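Local coordinates for 4-hydroxybenzoyl-CoA Thioesterase (Pseudomonas sp. CBS3, PDB 1LO7), which hydrolyses 4-hydroxybenzoyl-CoA to 4-hydroxybenzoate and CoA, the last of three steps that turn 4-chlorobenzoate into 4-hydroxybenzoate, at residues Thr59-Cys64 / Ala113-Val118; Ile80-Lys85 / Phe92-Ser97. All blocks are in the same frame, centred on the assembly; numbering follows the deposited sequence.

Contact 1 of 2, residues Thr59-Cys64 / Ala113-Val118; sequences TPIVSC and ADEIRV. With 4CO (4-hydroxyphenacyl coenzyme A), chain B.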
ATOM      1  N   THR A  59     -15.400  10.154  -7.052  1.00  9.52           N
ATOM      2  CA  THR A  59     -14.995  10.433  -8.434  1.00  8.12           C
ATOM      3  C   THR A  59     -13.995   9.396  -8.956  1.00  7.75           C
ATOM      4  O   THR A  59     -12.791   9.634  -9.024  1.00 10.59           O
ATOM      5  CB  THR A  59     -14.378  11.848  -8.547  1.00  9.70           C
ATOM      6  OG1 THR A  59     -13.238  11.901  -7.699  1.00 11.01           O
ATOM      7  CG2 THR A  59     -15.398  12.872  -8.113  1.00 13.01           C
ATOM      8  N   PRO A  60     -14.489   8.221  -9.301  1.00  9.97           N
ATOM      9  CA  PRO A  60     -13.616   7.177  -9.812  1.00  7.97           C
ATOM     10  C   PRO A  60     -12.925   7.638 -11.095  1.00 12.54           C
ATOM     11  O   PRO A  60     -13.429   8.473 -11.869  1.00 11.63           O
ATOM     12  CB  PRO A  60     -14.504   5.974 -10.153  1.00 11.42           C
ATOM     13  CG  PRO A  60     -15.935   6.442 -10.008  1.00 17.59           C
ATOM     14  CD  PRO A  60     -15.914   7.829  -9.351  1.00 10.65           C
ATOM     15  N   ILE A  61     -11.724   7.067 -11.312  1.00 10.75           N
ATOM     16  CA  ILE A  61     -10.888   7.373 -12.479  1.00  8.23           C
ATOM     17  C   ILE A  61     -11.194   6.477 -13.646  1.00  8.91           C
ATOM     18  O   ILE A  61     -11.418   5.297 -13.440  1.00  8.08           O
ATOM     19  CB  ILE A  61      -9.415   7.274 -12.059  1.00 10.77           C
ATOM     20  CG1 ILE A  61      -8.434   7.817 -13.119  1.00  8.91           C
ATOM     21  CG2 ILE A  61      -9.067   5.847 -11.606  1.00 10.85           C
ATOM     22  CD1 ILE A  61      -7.073   8.243 -12.535  1.00  9.27           C
ATOM     23  N   VAL A  62     -11.229   7.086 -14.847  1.00  8.59           N
ATOM     24  CA  VAL A  62     -11.490   6.365 -16.095  1.00  8.51           C
ATOM     25  C   VAL A  62     -10.261   6.346 -17.008  1.00  9.81           C
ATOM     26  O   VAL A  62     -10.098   5.474 -17.867  1.00 10.56           O
ATOM     27  CB  VAL A  62     -12.731   6.790 -16.865  1.00  9.61           C
ATOM     28  CG1 VAL A  62     -13.950   6.568 -15.959  1.00 10.39           C
ATOM     29  CG2 VAL A  62     -12.718   8.279 -17.221  1.00  9.03           C
ATOM     30  N   SER A  63      -9.374   7.309 -16.824  1.00  7.56           N
ATOM     31  CA  SER A  63      -8.200   7.331 -17.666  1.00  9.60           C
ATOM     32  C   SER A  63      -7.076   8.125 -17.039  1.00 11.20           C
ATOM     33  O   SER A  63      -7.310   9.014 -16.236  1.00 12.49           O
ATOM     34  CB  SER A  63      -8.582   7.944 -19.002  1.00 12.21           C
ATOM     35  OG  SER A  63      -7.450   7.944 -19.848  1.00 23.44           O
ATOM     36  N   CYS A  64      -5.841   7.841 -17.385  1.00  9.91           N
ATOM     37  CA  CYS A  64      -4.763   8.638 -16.811  1.00 13.04           C
ATOM     38  C   CYS A  64      -3.566   8.745 -17.761  1.00 16.42           C
ATOM     39  O   CYS A  64      -3.220   7.806 -18.451  1.00 14.85           O
ATOM     40  CB  CYS A  64      -4.191   8.063 -15.496  1.00 12.53           C
ATOM     41  SG  CYS A  64      -2.879   9.161 -14.795  1.00 17.72           S
ATOM     42  N   ALA A 113       0.463  14.352 -13.846  1.00  9.75           N
ATOM     43  CA  ALA A 113      -0.514  13.435 -14.353  1.00 12.31           C
ATOM     44  C   ALA A 113      -1.816  14.178 -14.686  1.00 16.99           C
ATOM     45  O   ALA A 113      -2.200  15.104 -13.964  1.00 12.85           O
ATOM     46  CB  ALA A 113      -0.845  12.324 -13.339  1.00 12.63           C
ATOM     47  N   ASP A 114      -2.447  13.768 -15.790  1.00 10.03           N
ATOM     48  CA  ASP A 114      -3.730  14.293 -16.188  1.00  8.29           C
ATOM     49  C   ASP A 114      -4.650  13.105 -15.983  1.00 11.75           C
ATOM     50  O   ASP A 114      -4.548  12.081 -16.686  1.00 13.16           O
ATOM     51  CB  ASP A 114      -3.806  14.716 -17.642  1.00  8.01           C
ATOM     52  CG  ASP A 114      -3.184  16.063 -17.809  1.00 18.59           C
ATOM     53  OD1 ASP A 114      -2.955  16.798 -16.885  1.00 15.23           O
ATOM     54  OD2 ASP A 114      -2.916  16.371 -19.041  1.00 19.67           O
ATOM     55  N   GLU A 115      -5.546  13.231 -15.000  1.00 12.05           N
ATOM     56  CA  GLU A 115      -6.507  12.185 -14.680  1.00 10.87           C
ATOM     57  C   GLU A 115      -7.871  12.539 -15.230  1.00 12.30           C
ATOM     58  O   GLU A 115      -8.287  13.691 -15.118  1.00 13.81           O
ATOM     59  CB  GLU A 115      -6.678  12.013 -13.128  1.00  8.16           C
ATOM     60  CG  GLU A 115      -5.382  11.556 -12.419  1.00  7.65           C
ATOM     61  CD  GLU A 115      -5.621  11.379 -10.944  1.00 17.63           C
ATOM     62  OE1 GLU A 115      -6.359  12.084 -10.304  1.00 12.10           O
ATOM     63  OE2 GLU A 115      -4.920  10.407 -10.409  1.00 15.29           O
ATOM     64  N   ILE A 116      -8.546  11.550 -15.779  1.00  6.59           N
ATOM     65  CA  ILE A 116      -9.888  11.776 -16.269  1.00  8.28           C
ATOM     66  C   ILE A 116     -10.792  11.029 -15.300  1.00 10.42           C
ATOM     67  O   ILE A 116     -10.670   9.822 -15.128  1.00  9.95           O
ATOM     68  CB  ILE A 116     -10.137  11.343 -17.701  1.00 11.61           C
ATOM     69  CG1 ILE A 116      -9.121  12.070 -18.634  1.00 12.44           C
ATOM     70  CG2 ILE A 116     -11.601  11.674 -18.035  1.00  9.20           C
ATOM     71  CD1 ILE A 116      -9.421  11.919 -20.132  1.00 13.12           C
ATOM     72  N   ARG A 117     -11.683  11.756 -14.621  1.00  8.99           N
ATOM     73  CA  ARG A 117     -12.560  11.123 -13.667  1.00  7.99           C
ATOM     74  C   ARG A 117     -14.006  11.511 -13.931  1.00 12.41           C
ATOM     75  O   ARG A 117     -14.320  12.361 -14.800  1.00 10.00           O
ATOM     76  CB  ARG A 117     -12.175  11.625 -12.268  1.00  9.75           C
ATOM     77  CG  ARG A 117     -10.849  11.050 -11.721  1.00 10.35           C
ATOM     78  CD  ARG A 117     -10.423  11.803 -10.471  1.00  7.69           C
ATOM     79  NE  ARG A 117      -9.103  11.432  -9.924  1.00  9.32           N
ATOM     80  CZ  ARG A 117      -8.934  10.560  -8.928  1.00 11.58           C
ATOM     81  NH1 ARG A 117      -9.959   9.890  -8.352  1.00  9.05           N
ATOM     82  NH2 ARG A 117      -7.683  10.363  -8.500  1.00 10.53           N
ATOM     83  N   VAL A 118     -14.890  10.891 -13.156  1.00 11.62           N
ATOM     84  CA  VAL A 118     -16.316  11.191 -13.275  1.00  8.57           C
ATOM     85  C   VAL A 118     -16.917  11.099 -11.926  1.00  9.50           C
ATOM     86  O   VAL A 118     -16.398  10.384 -11.072  1.00  9.55           O
ATOM     87  CB  VAL A 118     -17.035  10.160 -14.102  1.00  9.81           C
ATOM     88  CG1 VAL A 118     -16.500  10.137 -15.523  1.00 10.49           C
ATOM     89  CG2 VAL A 118     -16.991   8.779 -13.446  1.00 10.90           C
TER
HETATM   90  N1A 4CO B 170     -10.861   8.176 -21.767  1.00 13.46           N
HETATM   91  C2A 4CO B 170     -11.534   9.364 -21.705  1.00 17.56           C
HETATM   92  N3A 4CO B 170     -12.743   9.571 -21.252  1.00 11.61           N
HETATM   93  C4A 4CO B 170     -13.315   8.438 -20.793  1.00 12.65           C
HETATM   94  C5A 4CO B 170     -12.763   7.169 -20.805  1.00 12.37           C
HETATM   95  C6A 4CO B 170     -11.460   7.047 -21.313  1.00 14.95           C
HETATM   96  N6A 4CO B 170     -10.822   5.897 -21.369  1.00 18.38           N
HETATM   97  N7A 4CO B 170     -13.647   6.234 -20.274  1.00 13.68           N
HETATM   98  C8A 4CO B 170     -14.735   6.948 -19.959  1.00 14.59           C
HETATM   99  N9A 4CO B 170     -14.594   8.274 -20.273  1.00 13.40           N
HETATM  100  C1D 4CO B 170     -15.594   9.340 -20.161  1.00 13.03           C
HETATM  101  C2D 4CO B 170     -16.702   9.185 -21.199  1.00 15.93           C
HETATM  102  O2D 4CO B 170     -16.294   9.661 -22.484  1.00 19.55           O
HETATM  103  C3D 4CO B 170     -17.742  10.111 -20.592  1.00 17.44           C
HETATM  104  O3D 4CO B 170     -17.299  11.443 -20.643  1.00 20.03           O
HETATM  105  P3D 4CO B 170     -18.217  12.613 -21.178  1.00 17.07           P
HETATM  106  O7A 4CO B 170     -18.102  12.599 -22.622  1.00 35.28           O
HETATM  107  O8A 4CO B 170     -19.599  12.409 -20.735  1.00 18.54           O
HETATM  108  O9A 4CO B 170     -17.657  13.935 -20.585  1.00 15.98           O
HETATM  109  C4D 4CO B 170     -17.614   9.688 -19.132  1.00 17.83           C
HETATM  110  O4D 4CO B 170     -16.271   9.131 -18.987  1.00 15.65           O
HETATM  111  C5D 4CO B 170     -18.665   8.765 -18.588  1.00 18.24           C
HETATM  112  O5D 4CO B 170     -18.490   7.493 -19.217  1.00 20.34           O
HETATM  113  P1A 4CO B 170     -19.766   6.772 -19.823  1.00 20.47           P
HETATM  114  O1A 4CO B 170     -19.187   5.639 -20.561  1.00 19.71           O
HETATM  115  O2A 4CO B 170     -20.553   7.649 -20.660  1.00 26.34           O
HETATM  116  O3A 4CO B 170     -20.681   6.324 -18.691  1.00 16.88           O
HETATM  117  P2A 4CO B 170     -20.749   4.950 -17.866  1.00 17.81           P
HETATM  118  O4A 4CO B 170     -21.702   5.189 -16.761  1.00 16.32           O
HETATM  119  O5A 4CO B 170     -21.272   3.910 -18.749  1.00 19.36           O
HETATM  120  O6A 4CO B 170     -19.267   4.366 -17.454  1.00 15.58           O
HETATM  121  CBP 4CO B 170     -17.891   4.071 -15.586  1.00 16.19           C
HETATM  122  CCP 4CO B 170     -18.529   5.104 -16.517  1.00 18.53           C
HETATM  123  CDP 4CO B 170     -18.960   3.188 -14.919  1.00 13.65           C
HETATM  124  CEP 4CO B 170     -17.004   4.770 -14.565  1.00 18.34           C
HETATM  125  CAP 4CO B 170     -17.114   3.011 -16.384  1.00 16.30           C
HETATM  126  OAP 4CO B 170     -16.117   3.636 -17.195  1.00 12.62           O
HETATM  127  C9P 4CO B 170     -16.239   2.167 -15.460  1.00 11.24           C
HETATM  128  O9P 4CO B 170     -16.748   1.433 -14.639  1.00 14.09           O
HETATM  129  N8P 4CO B 170     -14.803   2.357 -15.543  1.00 11.41           N
HETATM  130  C7P 4CO B 170     -14.086   1.679 -14.456  1.00 12.59           C
HETATM  131  C6P 4CO B 170     -13.879   2.599 -13.244  1.00 13.91           C
HETATM  132  C5P 4CO B 170     -12.829   1.969 -12.322  1.00 15.50           C
HETATM  133  O5P 4CO B 170     -12.948   0.838 -11.862  1.00 12.73           O
HETATM  134  N4P 4CO B 170     -11.723   2.854 -12.046  1.00  9.25           N
HETATM  135  C3P 4CO B 170     -10.633   2.272 -11.275  1.00  9.85           C
HETATM  136  C2P 4CO B 170     -10.992   2.136  -9.819  1.00 17.59           C
HETATM  137  S1P 4CO B 170     -12.023   3.456  -9.179  1.00 18.77           S
HETATM  138  O1B 4CO B 170      -9.831   4.338  -6.924  1.00 14.50           O
HETATM  139  C1B 4CO B 170     -11.045   4.437  -6.913  1.00 11.31           C
HETATM  140  C2B 4CO B 170     -11.668   5.702  -6.505  1.00  7.93           C
HETATM  141  C3B 4CO B 170     -13.082   5.794  -6.484  1.00  9.97           C
HETATM  142  C4B 4CO B 170     -13.687   6.981  -6.078  1.00  8.40           C
HETATM  143  C5B 4CO B 170     -12.887   8.067  -5.664  1.00 11.15           C
HETATM  144  O2B 4CO B 170     -13.480   9.254  -5.187  1.00 11.52           O
HETATM  145  C6B 4CO B 170     -11.468   7.968  -5.714  1.00  8.06           C
HETATM  146  C7B 4CO B 170     -10.854   6.773  -6.137  1.00  8.78           C
HETATM  147  CB  4CO B 170     -11.909   3.312  -7.351  1.00 11.04           C

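Contact 2 of 2, residues Ile80-Lys85 / Phe92-Ser97; sequences IETCIK and FVQRHS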
ATOM      1  N   ILE A  80       2.246  19.228  -4.341  1.00  9.75           N
ATOM      2  CA  ILE A  80       1.332  18.843  -5.405  1.00 12.20           C
ATOM      3  C   ILE A  80       0.342  19.999  -5.732  1.00 13.08           C
ATOM      4  O   ILE A  80      -0.302  20.539  -4.820  1.00 15.25           O
ATOM      5  CB  ILE A  80       0.566  17.580  -5.041  1.00 14.27           C
ATOM      6  CG1 ILE A  80       1.557  16.549  -4.494  1.00 13.62           C
ATOM      7  CG2 ILE A  80      -0.199  17.085  -6.289  1.00 13.39           C
ATOM      8  CD1 ILE A  80       0.881  15.225  -4.149  1.00 16.66           C
ATOM      9  N   GLU A  81       0.239  20.378  -7.009  1.00 12.23           N
ATOM     10  CA  GLU A  81      -0.686  21.428  -7.447  1.00 11.23           C
ATOM     11  C   GLU A  81      -1.733  20.767  -8.326  1.00 11.51           C
ATOM     12  O   GLU A  81      -1.408  20.095  -9.293  1.00 12.68           O
ATOM     13  CB  GLU A  81       0.077  22.535  -8.179  1.00 12.37           C
ATOM     14  CG  GLU A  81      -0.805  23.718  -8.543  1.00 50.63           C
ATOM     15  CD  GLU A  81       0.029  24.918  -8.870  1.00100.00           C
ATOM     16  OE1 GLU A  81       1.207  24.964  -8.581  1.00100.00           O
ATOM     17  OE2 GLU A  81      -0.639  25.914  -9.414  1.00100.00           O
ATOM     18  N   THR A  82      -2.995  20.924  -7.929  1.00 10.96           N
ATOM     19  CA  THR A  82      -4.106  20.306  -8.614  1.00  8.58           C
ATOM     20  C   THR A  82      -5.151  21.320  -9.093  1.00 12.60           C
ATOM     21  O   THR A  82      -5.529  22.242  -8.382  1.00 12.68           O
ATOM     22  CB  THR A  82      -4.812  19.329  -7.614  1.00 12.38           C
ATOM     23  OG1 THR A  82      -3.891  18.343  -7.180  1.00 11.31           O
ATOM     24  CG2 THR A  82      -6.021  18.631  -8.243  1.00 10.66           C
ATOM     25  N   CYS A  83      -5.602  21.118 -10.330  1.00 14.11           N
ATOM     26  CA  CYS A  83      -6.644  21.960 -10.904  1.00 14.99           C
ATOM     27  C   CYS A  83      -7.477  21.143 -11.868  1.00 15.70           C
ATOM     28  O   CYS A  83      -7.125  20.036 -12.255  1.00 14.38           O
ATOM     29  CB  CYS A  83      -6.098  23.208 -11.616  1.00 18.60           C
ATOM     30  SG  CYS A  83      -5.265  22.789 -13.164  1.00 20.49           S
ATOM     31  N   ILE A  84      -8.616  21.694 -12.235  1.00 13.49           N
ATOM     32  CA  ILE A  84      -9.460  21.063 -13.188  1.00 12.52           C
ATOM     33  C   ILE A  84      -9.087  21.766 -14.500  1.00 18.89           C
ATOM     34  O   ILE A  84      -9.220  22.983 -14.622  1.00 21.04           O
ATOM     35  CB  ILE A  84     -10.925  21.280 -12.900  1.00 17.12           C
ATOM     36  CG1 ILE A  84     -11.259  20.682 -11.537  1.00 19.95           C
ATOM     37  CG2 ILE A  84     -11.759  20.650 -14.045  1.00 17.67           C
ATOM     38  CD1 ILE A  84     -11.389  19.165 -11.623  1.00 14.79           C
ATOM     39  N   LYS A  85      -8.608  20.989 -15.451  1.00 11.53           N
ATOM     40  CA  LYS A  85      -8.169  21.440 -16.748  1.00 15.07           C
ATOM     41  C   LYS A  85      -9.365  21.627 -17.682  1.00 25.49           C
ATOM     42  O   LYS A  85      -9.408  22.565 -18.470  1.00 23.42           O
ATOM     43  CB  LYS A  85      -7.207  20.358 -17.287  1.00 19.84           C
ATOM     44  CG  LYS A  85      -6.407  20.664 -18.551  1.00 58.61           C
ATOM     45  CD  LYS A  85      -5.951  19.410 -19.317  1.00 78.79           C
ATOM     46  CE  LYS A  85      -4.940  19.676 -20.432  1.00 85.11           C
ATOM     47  NZ  LYS A  85      -5.464  19.428 -21.788  1.00 97.34           N
ATOM     48  N   PHE A  92     -14.322  14.893 -16.338  1.00 10.09           N
ATOM     49  CA  PHE A  92     -13.540  16.101 -16.178  1.00  9.83           C
ATOM     50  C   PHE A  92     -12.062  15.672 -16.157  1.00 12.74           C
ATOM     51  O   PHE A  92     -11.732  14.524 -15.797  1.00 10.54           O
ATOM     52  CB  PHE A  92     -13.971  16.904 -14.933  1.00  9.19           C
ATOM     53  CG  PHE A  92     -13.813  16.127 -13.629  1.00 10.97           C
ATOM     54  CD1 PHE A  92     -14.890  15.418 -13.074  1.00 12.67           C
ATOM     55  CD2 PHE A  92     -12.585  16.080 -12.948  1.00 12.70           C
ATOM     56  CE1 PHE A  92     -14.756  14.684 -11.889  1.00 11.45           C
ATOM     57  CE2 PHE A  92     -12.439  15.357 -11.756  1.00 12.91           C
ATOM     58  CZ  PHE A  92     -13.529  14.659 -11.215  1.00 12.01           C
ATOM     59  N   VAL A  93     -11.210  16.589 -16.538  1.00 10.54           N
ATOM     60  CA  VAL A  93      -9.790  16.320 -16.583  1.00 10.58           C
ATOM     61  C   VAL A  93      -9.211  17.055 -15.414  1.00 12.33           C
ATOM     62  O   VAL A  93      -9.369  18.267 -15.302  1.00 11.99           O
ATOM     63  CB  VAL A  93      -9.157  16.826 -17.901  1.00 10.65           C
ATOM     64  CG1 VAL A  93      -7.641  16.572 -17.865  1.00 13.00           C
ATOM     65  CG2 VAL A  93      -9.764  16.185 -19.172  1.00 12.75           C
ATOM     66  N   GLN A  94      -8.567  16.292 -14.525  1.00  8.95           N
ATOM     67  CA  GLN A  94      -7.944  16.855 -13.345  1.00 11.25           C
ATOM     68  C   GLN A  94      -6.411  16.715 -13.504  1.00 13.93           C
ATOM     69  O   GLN A  94      -5.879  15.612 -13.646  1.00 11.97           O
ATOM     70  CB  GLN A  94      -8.424  16.147 -12.046  1.00 11.66           C
ATOM     71  CG  GLN A  94      -8.134  16.935 -10.767  1.00 11.94           C
ATOM     72  CD  GLN A  94      -8.895  16.351  -9.573  1.00 10.26           C
ATOM     73  OE1 GLN A  94      -9.310  17.077  -8.653  1.00 13.38           O
ATOM     74  NE2 GLN A  94      -9.105  15.050  -9.588  1.00  8.36           N
ATOM     75  N   ARG A  95      -5.742  17.844 -13.494  1.00  8.08           N
ATOM     76  CA  ARG A  95      -4.299  17.854 -13.659  1.00  9.61           C
ATOM     77  C   ARG A  95      -3.590  18.025 -12.326  1.00 17.07           C
ATOM     78  O   ARG A  95      -4.003  18.836 -11.473  1.00 12.95           O
ATOM     79  CB  ARG A  95      -3.874  18.997 -14.602  1.00 12.24           C
ATOM     80  CG  ARG A  95      -2.334  19.208 -14.581  1.00 19.15           C
ATOM     81  CD  ARG A  95      -1.835  20.033 -15.759  1.00 23.80           C
ATOM     82  NE  ARG A  95      -2.049  19.312 -17.004  1.00 21.11           N
ATOM     83  CZ  ARG A  95      -1.718  19.802 -18.191  1.00 28.38           C
ATOM     84  NH1 ARG A  95      -1.171  21.009 -18.325  1.00 22.14           N
ATOM     85  NH2 ARG A  95      -1.947  19.075 -19.256  1.00 18.95           N
ATOM     86  N   HIS A  96      -2.498  17.247 -12.157  1.00 12.17           N
ATOM     87  CA  HIS A  96      -1.699  17.322 -10.955  1.00 11.53           C
ATOM     88  C   HIS A  96      -0.225  17.515 -11.310  1.00 16.40           C
ATOM     89  O   HIS A  96       0.304  16.757 -12.125  1.00 17.75           O
ATOM     90  CB  HIS A  96      -1.778  16.069 -10.097  1.00 12.33           C
ATOM     91  CG  HIS A  96      -3.139  15.542  -9.801  1.00 10.10           C
ATOM     92  ND1 HIS A  96      -3.863  16.009  -8.739  1.00 12.01           N
ATOM     93  CD2 HIS A  96      -3.828  14.549 -10.408  1.00  9.33           C
ATOM     94  CE1 HIS A  96      -4.992  15.320  -8.721  1.00 11.09           C
ATOM     95  NE2 HIS A  96      -5.010  14.448  -9.735  1.00 10.51           N
ATOM     96  N   SER A  97       0.419  18.528 -10.731  1.00  9.19           N
ATOM     97  CA  SER A  97       1.845  18.753 -10.969  1.00 12.87           C
ATOM     98  C   SER A  97       2.563  18.539  -9.641  1.00 15.11           C
ATOM     99  O   SER A  97       2.210  19.168  -8.624  1.00 12.50           O
ATOM    100  CB  SER A  97       2.101  20.132 -11.517  1.00 17.93           C
ATOM    101  OG  SER A  97       1.323  20.243 -12.711  1.00 25.19           O
TER

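Contact 1 of 2, residues Thr59-Cys64 / Ala113-Val118
Val62 and Ile116 press methyl to methyl, Val62 CG2 to Ile116 CG2 at 3.7 Å, next to the adenine of the bound 4-hydroxyphenacyl-CoA. The base rests on Val62 and Ser63, while Ile116 CD1 approaches its C2A. On the other side of the sheet, Ile61 has CG1 anti to the backbone N (chi1 -170°) and an extended chain beyond it, so that CD1 lies across the Glu115 side chain, 3.7 Å from Glu115 CG. Cys64 SG lies against the Ala113 methyl. The backbones are antiparallel but not in even step: Ile116 O accepts from both Val62 N (2.8 Å) and Ser63 N (3.3 Å), the classic beta bulge. On one side of the bulge Ile116 N returns a bond to Ser63 O; on the other, Val118 N bonds to Pro60 O. At the polar edge, Arg117 crosses Thr59 at about a right angle. Its NH1 gives Thr59 O a 2.9 Å bond that lies in the guanidinium plane, whereas NE and NH2 hold Glu115 OE1 side-on, both from the same face of the carboxylate. NH2 also meets Asp32, fixing the group's rotation from several sides. A leucine in place of Arg117 would probably leave Thr59 O without its donor and the Glu115 and Asp32 carboxylates without their shared positive partner. Thr59 N bonds to O2B of the ligand at 2.8 Å, and Ile61 O accepts from its N4P at 2.8 Å. Ser63 and Cys64 also pair with a strand of the second subunit, so the bulged pair forms one wall of the acyl-CoA pocket at a subunit interface of this hot dog fold thioesterase.

Contact 2 of 2, residues Ile80-Lys85 / Phe92-Ser97
Thr82 and His96 face each other across a beta hairpin of the hot dog sheet, formed by strands 77-87 and 91-101. Their side chains run alongside each other, and Thr82 OG1 meets His96 ND1 at 2.8 Å in the plane of the imidazole; either could be the donor. Because OG1 stands beside the backbone N (chi1 -60°), the Thr82 methyl is left close to the same ring. The far nitrogen, His96 NE2, bonds to Glu115 OE1, so both ring nitrogens have partners and the imidazole is fixed in its rotation. Backbone groups pair in regular antiparallel register. Glu81 and Ser97 exchange two bonds, Ser97 N reaching Glu81 O at 2.8 Å; Cys83 and Arg95 exchange two more, with Arg95 N to Cys83 O at 2.9 Å; Lys85 N then gives one to Val93 O. On the other edge of the strand, the backbones of Thr82 and Ile80 hydrogen-bond to Ile5 and Met7 of strand 4-10. On the Cys83 face, Glu81 OE2 bonds to Ser4 OG and Ser97 OG to Arg112 NE. Arg95, bent at chi3 (-66°), sends NE to a salt bridge with Asp114, and Lys85 CD lies over one face of its guanidinium. Lys85 NZ stands 4.3 Å from Arg95 NH2, a closeness of like charges that Asp114 probably eases. On the face of Thr82 and His96, towards the hairpin's turn, the contact becomes apolar: the Phe92 ring meets Phe39 and Phe119, and Ile84 CD1 touches Phe92 CD2 at 3.6 Å.

From the N terminus, after strand 4-10 and helices 25-41 and 47-54, the chain reaches Thr59-Cys64, whose partner in contact 1 arrives after 48 intervening residues. Within that span the chain runs through Ile80-Lys85, turns tightly, and comes back as Phe92-Ser97, so the short hairpin of contact 2 is completed before Ala113-Val118 closes the long loop; the two do not cross. Strands 91-101 and 107-123 are neighbours, which puts the contacts side by side in one sheet, centres 10 Å apart. Gln94 N and Glu115 O, 2.7 Å apart, probably bond at this seam, and Ile116 CG2 packs on Phe92 O. Helix 25-41 touches side chains of both contacts. Together they join strands 56-68, 107-123, 91-101 and 77-87.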